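Local coordinates for protein alpha-fucosidase (Bifidobacterium bifidum, PDB 2EAB) that probably hydrolyses alpha-1,2-linked L-fucose from glycans, as the catalytic part of a longer, probably membrane-anchored 1,2-alpha-L-fucosidase, at residues Q367-E372 and T740-V745; P803-A808 and T827-G832. One frame throughout, in Å; residues are numbered along the deposited sequence.

Contact 1. Residues Q367-E372 and T740-V745; sequences QKRELE and TTYQLV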
loop_
_atom_site.group_PDB
_atom_site.type_symbol
_atom_site.label_atom_id
_atom_site.label_comp_id
_atom_site.label_asym_id
_atom_site.label_seq_id
_atom_site.Cartn_x
_atom_site.Cartn_y
_atom_site.Cartn_z
ATOM N N GLN A 367 6.201 27.133 -4.780
ATOM C CA GLN A 367 6.363 26.016 -5.712
ATOM C C GLN A 367 6.820 24.732 -5.024
ATOM O O GLN A 367 6.337 23.643 -5.357
ATOM C CB GLN A 367 7.312 26.399 -6.842
ATOM C CG GLN A 367 6.685 27.363 -7.839
ATOM C CD GLN A 367 7.687 27.965 -8.807
ATOM O OE1 GLN A 367 8.897 27.870 -8.611
ATOM N NE2 GLN A 367 7.179 28.602 -9.859
ATOM N N LYS A 368 7.736 24.852 -4.067
ATOM C CA LYS A 368 8.124 23.696 -3.253
ATOM C C LYS A 368 6.912 23.130 -2.517
ATOM O O LYS A 368 6.695 21.919 -2.506
ATOM C CB LYS A 368 9.230 24.043 -2.253
ATOM C CG LYS A 368 10.603 24.261 -2.882
ATOM C CD LYS A 368 11.696 24.342 -1.828
ATOM C CE LYS A 368 12.020 22.969 -1.238
ATOM N NZ LYS A 368 12.952 23.065 -0.088
ATOM N N ARG A 369 6.113 24.006 -1.918
ATOM C CA ARG A 369 4.902 23.566 -1.235
ATOM C C ARG A 369 3.893 22.963 -2.209
ATOM O O ARG A 369 3.184 22.020 -1.857
ATOM C CB ARG A 369 4.279 24.703 -0.420
ATOM C CG ARG A 369 5.205 25.328 0.636
ATOM C CD ARG A 369 5.786 24.319 1.639
ATOM N NE ARG A 369 6.872 24.932 2.410
ATOM C CZ ARG A 369 8.170 24.662 2.266
ATOM N NH1 ARG A 369 8.596 23.754 1.397
ATOM N NH2 ARG A 369 9.057 25.298 3.016
ATOM N N GLU A 370 3.838 23.487 -3.433
ATOM C CA GLU A 370 2.981 22.887 -4.460
ATOM C C GLU A 370 3.372 21.441 -4.759
ATOM O O GLU A 370 2.514 20.559 -4.748
ATOM C CB GLU A 370 2.946 23.714 -5.749
ATOM C CG GLU A 370 2.058 23.074 -6.826
ATOM C CD GLU A 370 1.911 23.901 -8.091
ATOM O OE1 GLU A 370 2.427 25.039 -8.142
ATOM O OE2 GLU A 370 1.273 23.401 -9.041
ATOM N N LEU A 371 4.654 21.196 -5.019
ATOM C CA LEU A 371 5.086 19.831 -5.333
ATOM C C LEU A 371 4.894 18.888 -4.144
ATOM O O LEU A 371 4.410 17.765 -4.306
ATOM C CB LEU A 371 6.533 19.788 -5.837
ATOM C CG LEU A 371 6.958 18.432 -6.421
ATOM C CD1 LEU A 371 6.105 18.040 -7.624
ATOM C CD2 LEU A 371 8.429 18.413 -6.791
ATOM N N GLU A 372 5.245 19.353 -2.949
ATOM C CA GLU A 372 5.109 18.537 -1.744
ATOM C C GLU A 372 3.651 18.165 -1.469
ATOM O O GLU A 372 3.339 16.999 -1.197
ATOM C CB GLU A 372 5.751 19.250 -0.549
ATOM C CG GLU A 372 7.269 19.347 -0.682
ATOM C CD GLU A 372 7.900 20.490 0.096
ATOM O OE1 GLU A 372 7.224 21.110 0.953
ATOM O OE2 GLU A 372 9.095 20.764 -0.156
ATOM N N THR A 740 14.758 16.354 9.781
ATOM C CA THR A 740 15.333 15.232 9.047
ATOM C C THR A 740 14.264 14.550 8.192
ATOM O O THR A 740 14.523 14.185 7.042
ATOM C CB THR A 740 16.028 14.229 9.983
ATOM O OG1 THR A 740 17.055 14.917 10.706
ATOM C CG2 THR A 740 16.668 13.099 9.192
ATOM N N THR A 741 13.061 14.394 8.745
ATOM C CA THR A 741 11.951 13.783 8.014
ATOM C C THR A 741 11.652 14.571 6.745
ATOM O O THR A 741 11.530 13.993 5.658
ATOM C CB THR A 741 10.677 13.682 8.875
ATOM O OG1 THR A 741 10.974 12.985 10.086
ATOM C CG2 THR A 741 9.596 12.914 8.135
ATOM N N TYR A 742 11.540 15.891 6.886
ATOM C CA TYR A 742 11.298 16.753 5.741
ATOM C C TYR A 742 12.414 16.659 4.698
ATOM O O TYR A 742 12.152 16.637 3.496
ATOM C CB TYR A 742 11.096 18.214 6.165
ATOM C CG TYR A 742 11.030 19.118 4.970
ATOM C CD1 TYR A 742 9.910 19.118 4.143
ATOM C CD2 TYR A 742 12.112 19.920 4.622
ATOM C CE1 TYR A 742 9.854 19.917 3.013
ATOM C CE2 TYR A 742 12.068 20.727 3.496
ATOM C CZ TYR A 742 10.938 20.716 2.693
ATOM O OH TYR A 742 10.890 21.503 1.569
ATOM N N GLN A 743 13.655 16.610 5.166
ATOM C CA GLN A 743 14.792 16.482 4.258
ATOM C C GLN A 743 14.702 15.197 3.428
ATOM O O GLN A 743 15.108 15.176 2.262
ATOM C CB GLN A 743 16.105 16.535 5.026
ATOM C CG GLN A 743 16.536 17.916 5.465
ATOM C CD GLN A 743 17.883 17.870 6.149
ATOM O OE1 GLN A 743 18.883 18.341 5.610
ATOM N NE2 GLN A 743 17.925 17.269 7.325
ATOM N N LEU A 744 14.157 14.136 4.024
ATOM C CA LEU A 744 13.938 12.887 3.298
ATOM C C LEU A 744 12.806 13.004 2.279
ATOM O O LEU A 744 12.897 12.436 1.192
ATOM C CB LEU A 744 13.715 11.715 4.261
ATOM C CG LEU A 744 14.964 11.305 5.048
ATOM C CD1 LEU A 744 14.562 10.480 6.248
ATOM C CD2 LEU A 744 15.984 10.549 4.188
ATOM N N VAL A 745 11.750 13.745 2.618
ATOM C CA VAL A 745 10.698 14.056 1.648
ATOM C C VAL A 745 11.293 14.807 0.451
ATOM O O VAL A 745 11.020 14.469 -0.700
ATOM C CB VAL A 745 9.541 14.868 2.283
ATOM C CG1 VAL A 745 8.568 15.355 1.214
ATOM C CG2 VAL A 745 8.799 14.030 3.320
#

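Contact 2. Residues P803-A808 and T827-G832; sequences PALPDA and TTWKNG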
loop_
_atom_site.group_PDB
_atom_site.type_symbol
_atom_site.label_atom_id
_atom_site.label_comp_id
_atom_site.label_asym_id
_atom_site.label_seq_id
_atom_site.Cartn_x
_atom_site.Cartn_y
_atom_site.Cartn_z
ATOM N N PRO A 803 3.640 16.114 15.872
ATOM C CA PRO A 803 4.760 15.444 16.538
ATOM C C PRO A 803 6.119 15.601 15.851
ATOM O O PRO A 803 7.146 15.418 16.494
ATOM C CB PRO A 803 4.338 13.975 16.519
ATOM C CG PRO A 803 3.493 13.870 15.289
ATOM C CD PRO A 803 2.722 15.147 15.242
ATOM N N ALA A 804 6.127 15.914 14.560
ATOM C CA ALA A 804 7.379 16.050 13.815
ATOM C C ALA A 804 7.213 17.096 12.720
ATOM O O ALA A 804 7.378 16.826 11.527
ATOM C CB ALA A 804 7.835 14.701 13.251
ATOM N N LEU A 805 6.883 18.308 13.158
ATOM C CA LEU A 805 6.634 19.416 12.255
ATOM C C LEU A 805 7.960 20.010 11.787
ATOM O O LEU A 805 8.776 20.431 12.609
ATOM C CB LEU A 805 5.797 20.484 12.954
ATOM C CG LEU A 805 5.499 21.757 12.161
ATOM C CD1 LEU A 805 4.528 21.477 11.025
ATOM C CD2 LEU A 805 4.955 22.826 13.088
ATOM N N PRO A 806 8.189 20.034 10.462
ATOM C CA PRO A 806 9.433 20.613 9.960
ATOM C C PRO A 806 9.477 22.121 10.148
ATOM O O PRO A 806 8.455 22.794 9.995
ATOM C CB PRO A 806 9.388 20.300 8.457
ATOM C CG PRO A 806 8.334 19.260 8.289
ATOM C CD PRO A 806 7.347 19.520 9.369
ATOM N N ASP A 807 10.658 22.646 10.458
ATOM C CA ASP A 807 10.851 24.095 10.524
ATOM C C ASP A 807 10.548 24.756 9.174
ATOM O O ASP A 807 10.183 25.934 9.125
ATOM C CB ASP A 807 12.273 24.444 10.980
ATOM C CG ASP A 807 12.564 24.009 12.411
ATOM O OD1 ASP A 807 11.620 23.715 13.176
ATOM O OD2 ASP A 807 13.757 23.964 12.779
ATOM N N ALA A 808 10.682 23.990 8.090
ATOM C CA ALA A 808 10.373 24.461 6.738
ATOM C C ALA A 808 8.900 24.844 6.561
ATOM O O ALA A 808 8.562 25.639 5.678
ATOM C CB ALA A 808 10.773 23.410 5.707
ATOM N N THR A 827 -5.752 20.728 12.342
ATOM C CA THR A 827 -4.878 21.598 13.119
ATOM C C THR A 827 -4.369 22.748 12.265
ATOM O O THR A 827 -4.101 22.585 11.071
ATOM C CB THR A 827 -3.703 20.832 13.805
ATOM O OG1 THR A 827 -3.014 21.699 14.718
ATOM C CG2 THR A 827 -2.707 20.288 12.802
ATOM N N THR A 828 -4.269 23.911 12.899
ATOM C CA THR A 828 -3.700 25.099 12.288
ATOM C C THR A 828 -2.515 25.509 13.144
ATOM O O THR A 828 -2.573 25.424 14.373
ATOM C CB THR A 828 -4.735 26.239 12.227
ATOM O OG1 THR A 828 -5.873 25.795 11.478
ATOM C CG2 THR A 828 -4.154 27.490 11.566
ATOM N N TRP A 829 -1.434 25.925 12.496
ATOM C CA TRP A 829 -0.252 26.359 13.214
ATOM C C TRP A 829 0.349 27.606 12.591
ATOM O O TRP A 829 0.139 27.893 11.412
ATOM C CB TRP A 829 0.781 25.228 13.332
ATOM C CG TRP A 829 1.398 24.778 12.036
ATOM C CD1 TRP A 829 2.592 25.186 11.517
ATOM C CD2 TRP A 829 0.867 23.816 11.109
ATOM N NE1 TRP A 829 2.840 24.547 10.323
ATOM C CE2 TRP A 829 1.795 23.703 10.049
ATOM C CE3 TRP A 829 -0.304 23.046 11.069
ATOM C CZ2 TRP A 829 1.592 22.849 8.960
ATOM C CZ3 TRP A 829 -0.506 22.193 9.985
ATOM C CH2 TRP A 829 0.439 22.106 8.946
ATOM N N LYS A 830 1.084 28.343 13.416
ATOM C CA LYS A 830 1.734 29.580 13.010
ATOM C C LYS A 830 3.001 29.721 13.835
ATOM O O LYS A 830 3.007 29.376 15.018
ATOM C CB LYS A 830 0.807 30.772 13.258
ATOM C CG LYS A 830 1.208 32.040 12.532
ATOM C CD LYS A 830 0.128 33.107 12.655
ATOM C CE LYS A 830 0.486 34.353 11.855
ATOM N NZ LYS A 830 0.503 34.099 10.384
ATOM N N ASN A 831 4.071 30.209 13.209
ATOM C CA ASN A 831 5.374 30.342 13.875
ATOM C C ASN A 831 5.780 29.055 14.599
ATOM O O ASN A 831 6.298 29.085 15.720
ATOM C CB ASN A 831 5.384 31.543 14.833
ATOM C CG ASN A 831 5.002 32.843 14.148
ATOM O OD1 ASN A 831 4.049 33.514 14.553
ATOM N ND2 ASN A 831 5.738 33.201 13.104
ATOM N N GLY A 832 5.515 27.922 13.947
ATOM C CA GLY A 832 5.912 26.612 14.453
ATOM C C GLY A 832 5.108 26.046 15.613
ATOM O O GLY A 832 5.497 25.030 16.193
#

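Contact 1. Residues Q367-E372 and T740-V745
Three polar side chains, Lys368, Arg369 and Glu372, converge on the phenol oxygen of Tyr742. Hydrogen bonding carries the contact. Tyr742 OH donates to Glu372 OE2 at 2.6 Å, meeting the syn side of the carboxylate but 29° out of its plane; carboxylate and ring planes stand 78° apart. The same oxygen accepts from Lys368 NZ at 3.1 Å and, weakly, from Arg369 NH1 at 3.2 Å. The axes of segments 367-372 and 740-745 approach to 12.8 Å, and a chi1 of 172° points the Tyr742 ring away from its own backbone N, its hydroxyl end reaching the other segment. The segments lie on helices 365-386 and 738-751 of the family 95 catalytic domain, an (alpha/alpha)6 barrel. Charge pairing comes second: Arg369 NH1 also forms a salt bridge with Glu372 OE1 at 3.0 Å, and Lys368 NZ pairs with Glu746. A phenylalanine in place of this tyrosine would probably leave Glu372 OE2 without this donor and Lys368 NZ without this acceptor in a largely buried setting. Van der Waals contact is slight, with Glu372 CD in the ring plane at its edge, 3.6 Å from Tyr742 CE1. Tyr358 and Trp809 supply further hydrogen bonds to the carboxylate, to OE2 and OE1 respectively.

Contact 2. Residues P803-A808 and T827-G832
Leu805, in an irregular loop, faces Trp829 on strand 823-830 and Gly832 just beyond it, where Asn831 and Gly832 have the left-handed backbone angles of a type I' hairpin turn (Gly832 phi 75°, a value that favours glycine). Both methyls of Leu805 lie against the indole. CD1 sits 3.4 Å above its plane, displaced toward the rim, and comes within 3.6 Å of Trp829 NE1 and 3.7 Å of Trp829 CE2. CD2 makes a CH-pi contact with the five-membered ring, 4.0 Å from its centroid and 26° off the normal, so it too is over the ring face. That second methyl also rests 3.8 Å from the carbonyl oxygen of Gly832, bringing the turn into the contact. Leu780, at the end of helix 767-780, touches both Leu805 and Trp829, so the loop and hairpin of the C-terminal domain meet the catalytic domain here. Trp829 NE1 has its polar partner in Trp809 O. The indole N-H is thus bonded to a backbone oxygen, while the leucine methyls lie over the ring face, and the contact between the two segments rests on dispersion and CH-pi attraction.

Overall arrangement
From the N terminus the chain first passes through the beta-rich N-terminal region, then reaches 367-372. Contact 1 closes a long loop, with 367 residues between the segments, in which helix far outweighs strand, tying helix 365-386 to helix 738-751 within the catalytic domain. The chain continues through helix 767-780 into the C-terminal domain, where contact 2 closes a loop of 18 residues, joining the 803-808 loop to the hairpin of an antiparallel sheet. The loops neither nest nor cross: they follow in series. The contact centres are nonetheless about 13 Å apart, and they touch directly: Tyr742 packs on Pro806 and Ala808, and Arg369 NH2 makes a weak hydrogen bond to Ala808 O, joining the two domains.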